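Local atomic coordinates of UDP-N-acetylglucosamine 2-epimerase (Methanocaldococcus jannaschii, PDB entry 4NES), a protein that probably catalyses the reversible epimerisation at C-2 that converts UDP-N-acetylglucosamine to UDP-N-acetylmannosamine, the activated donor of N-acetylmannosamine residues. Residues 290-295 with 309-314. Sequence-based numbering, arbitrary orientation.
Sequences GVQEEA and TERPET. With UDP (uridine-5'-diphosphate), chain C.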
loop_
_atom_site.group_PDB
_atom_site.type_symbol
_atom_site.label_atom_id
_atom_site.label_comp_id
_atom_site.label_asym_id
_atom_site.label_seq_id
_atom_site.Cartn_x
_atom_site.Cartn_y
_atom_site.Cartn_z
ATOM N N GLY A 290 -9.099 13.420 -15.482
ATOM C CA GLY A 290 -9.830 14.656 -15.290
ATOM C C GLY A 290 -10.502 15.168 -16.553
ATOM O O GLY A 290 -11.608 15.701 -16.481
ATOM N N VAL A 291 -9.856 15.007 -17.705
ATOM C CA VAL A 291 -10.445 15.511 -18.945
ATOM C C VAL A 291 -11.706 14.717 -19.309
ATOM O O VAL A 291 -12.665 15.290 -19.812
ATOM C CB VAL A 291 -9.429 15.547 -20.091
ATOM C CG1 VAL A 291 -10.086 15.949 -21.398
ATOM C CG2 VAL A 291 -8.298 16.509 -19.755
ATOM N N GLN A 292 -11.728 13.415 -19.030
ATOM C CA GLN A 292 -12.944 12.625 -19.254
ATOM C C GLN A 292 -14.109 13.210 -18.461
ATOM O O GLN A 292 -15.231 13.316 -18.965
ATOM C CB GLN A 292 -12.744 11.171 -18.819
ATOM C CG GLN A 292 -11.859 10.345 -19.728
ATOM C CD GLN A 292 -11.654 8.968 -19.148
ATOM O OE1 GLN A 292 -12.570 8.151 -19.128
ATOM N NE2 GLN A 292 -10.447 8.706 -18.651
ATOM N N GLU A 293 -13.845 13.584 -17.216
ATOM C CA GLU A 293 -14.869 14.178 -16.367
ATOM C C GLU A 293 -15.312 15.545 -16.872
ATOM O O GLU A 293 -16.508 15.815 -16.968
ATOM C CB GLU A 293 -14.359 14.271 -14.927
ATOM C CG GLU A 293 -14.227 12.895 -14.284
ATOM C CD GLU A 293 -13.258 12.854 -13.118
ATOM O OE1 GLU A 293 -12.504 13.827 -12.920
ATOM O OE2 GLU A 293 -13.245 11.823 -12.410
ATOM N N GLU A 294 -14.350 16.403 -17.198
ATOM C CA GLU A 294 -14.669 17.733 -17.702
ATOM C C GLU A 294 -15.433 17.703 -19.016
ATOM O O GLU A 294 -16.360 18.485 -19.204
ATOM C CB GLU A 294 -13.399 18.577 -17.811
ATOM C CG GLU A 294 -12.847 18.873 -16.428
ATOM C CD GLU A 294 -11.435 19.388 -16.428
ATOM O OE1 GLU A 294 -10.720 19.238 -17.446
ATOM O OE2 GLU A 294 -11.024 19.929 -15.384
ATOM N N ALA A 295 -15.052 16.802 -19.919
ATOM C CA ALA A 295 -15.765 16.658 -21.186
ATOM C C ALA A 295 -17.231 16.342 -20.898
ATOM O O ALA A 295 -18.139 16.927 -21.493
ATOM C CB ALA A 295 -15.126 15.563 -22.031
ATOM N N THR A 309 -11.588 2.469 -18.283
ATOM C CA THR A 309 -11.578 3.735 -17.577
ATOM C C THR A 309 -12.032 3.518 -16.142
ATOM O O THR A 309 -12.752 2.564 -15.845
ATOM C CB THR A 309 -12.476 4.796 -18.270
ATOM O OG1 THR A 309 -12.445 6.007 -17.506
ATOM C CG2 THR A 309 -13.929 4.314 -18.361
ATOM N N GLU A 310 -11.597 4.393 -15.247
ATOM C CA GLU A 310 -12.043 4.320 -13.864
ATOM C C GLU A 310 -13.175 5.303 -13.615
ATOM O O GLU A 310 -13.634 5.452 -12.489
ATOM C CB GLU A 310 -10.891 4.503 -12.857
ATOM C CG GLU A 310 -10.076 5.771 -12.999
ATOM C CD GLU A 310 -9.250 5.768 -14.259
ATOM O OE1 GLU A 310 -8.352 4.907 -14.387
ATOM O OE2 GLU A 310 -9.528 6.611 -15.128
ATOM N N ARG A 311 -13.640 5.957 -14.676
ATOM C CA ARG A 311 -14.899 6.698 -14.583
ATOM C C ARG A 311 -15.883 6.176 -15.624
ATOM O O ARG A 311 -16.212 6.860 -16.601
ATOM C CB ARG A 311 -14.727 8.242 -14.589
ATOM C CG ARG A 311 -13.722 8.823 -15.572
ATOM C CD ARG A 311 -12.296 8.786 -15.030
ATOM N NE ARG A 311 -12.060 9.697 -13.906
ATOM C CZ ARG A 311 -10.902 9.792 -13.260
ATOM N NH1 ARG A 311 -9.885 9.012 -13.593
ATOM N NH2 ARG A 311 -10.769 10.651 -12.259
ATOM N N PRO A 312 -16.377 4.943 -15.410
ATOM C CA PRO A 312 -17.251 4.275 -16.368
ATOM C C PRO A 312 -18.592 4.969 -16.496
ATOM O O PRO A 312 -19.283 4.703 -17.467
ATOM C CB PRO A 312 -17.437 2.878 -15.755
ATOM C CG PRO A 312 -17.213 3.094 -14.294
ATOM C CD PRO A 312 -16.107 4.079 -14.243
ATOM N N GLU A 313 -18.938 5.828 -15.537
ATOM C CA GLU A 313 -20.206 6.544 -15.590
ATOM C C GLU A 313 -20.276 7.422 -16.849
ATOM O O GLU A 313 -21.345 7.618 -17.416
ATOM C CB GLU A 313 -20.425 7.365 -14.309
ATOM C CG GLU A 313 -19.903 6.674 -13.025
ATOM C CD GLU A 313 -18.411 6.836 -12.852
ATOM O OE1 GLU A 313 -17.820 7.477 -13.731
ATOM O OE2 GLU A 313 -17.808 6.349 -11.832
ATOM N N THR A 314 -19.132 7.917 -17.308
ATOM C CA THR A 314 -19.107 8.726 -18.529
ATOM C C THR A 314 -19.478 7.909 -19.763
ATOM O O THR A 314 -20.106 8.416 -20.690
ATOM C CB THR A 314 -17.738 9.371 -18.754
ATOM O OG1 THR A 314 -16.750 8.345 -18.926
ATOM C CG2 THR A 314 -17.370 10.251 -17.569
HETATM N N1 UDP C . -5.370 20.658 -17.759
HETATM C C2 UDP C . -4.944 21.943 -17.801
HETATM N N3 UDP C . -4.152 22.353 -18.815
HETATM C C4 UDP C . -3.755 21.524 -19.805
HETATM C C5 UDP C . -4.173 20.187 -19.794
HETATM C C6 UDP C . -4.987 19.780 -18.731
HETATM O O2 UDP C . -5.278 22.740 -16.921
HETATM O O4 UDP C . -2.932 21.997 -20.823
HETATM C "C1'" UDP C . -6.196 20.138 -16.655
HETATM C "C2'" UDP C . -7.485 19.586 -16.969
HETATM O "O2'" UDP C . -8.432 20.613 -17.157
HETATM C "C3'" UDP C . -7.757 18.699 -15.830
HETATM C "C4'" UDP C . -6.435 18.285 -15.381
HETATM O "O4'" UDP C . -5.492 19.019 -16.120
HETATM O "O3'" UDP C . -8.432 19.320 -14.771
HETATM C "C5'" UDP C . -6.144 16.842 -15.622
HETATM O "O5'" UDP C . -4.817 16.511 -15.294
HETATM P PA UDP C . -4.003 15.387 -16.058
HETATM O O1A UDP C . -2.564 15.843 -16.159
HETATM O O2A UDP C . -4.634 15.148 -17.413
HETATM O O3A UDP C . -4.004 14.086 -15.166
HETATM P PB UDP C . -5.068 12.987 -14.822
HETATM O O1B UDP C . -6.433 13.628 -14.624
HETATM O O2B UDP C . -5.074 11.957 -15.922
HETATM O O3B UDP C . -4.521 12.405 -13.548
#
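Arg-311 takes hold of Glu-293 side-on, with NH2 2.7 Å and NE 2.9 Å from the same oxygen, OE2. That oxygen sits at the edge of the guanidinium, in its plane, while both nitrogens reach it from one face of the carboxylate, the two planes standing 71° apart. The arginine chain bends at chi2 (-83°) and chi3 (-69°), which lays the guanidinium against the Glu-293 carboxylate, and NH1 makes a further salt bridge to Glu-310 OE2 (2.9 Å), which also pairs with Arg-306; Glu-293 OE1 goes to Lys-15. An alanine in place of Arg-311 would probably leave Glu-293 OE2 without its charge mate and Glu-310 leaning on Arg-306.

Among the neutral bonds, Thr-309 OG1 donates to Gln-292 OE1 (2.7 Å), close to the amide plane, and accepts from Arg-311 N, closing an ST turn. Thr-314 OG1 donates to Arg-311 O at 2.8 Å.

At the N-terminal end of helix 289-298, Gly-290 N donates to the beta-phosphate oxygen O1B of UDP (2.8 Å); the Glu-294 carboxylate receives both ribose hydroxyls. This helix of the GT-B fold thus helps to hold the nucleotide, while Glu-293 and Gln-292 tie it to residues 309-314, and basic partners probably keep the buried Glu-293 and Glu-310 ionised.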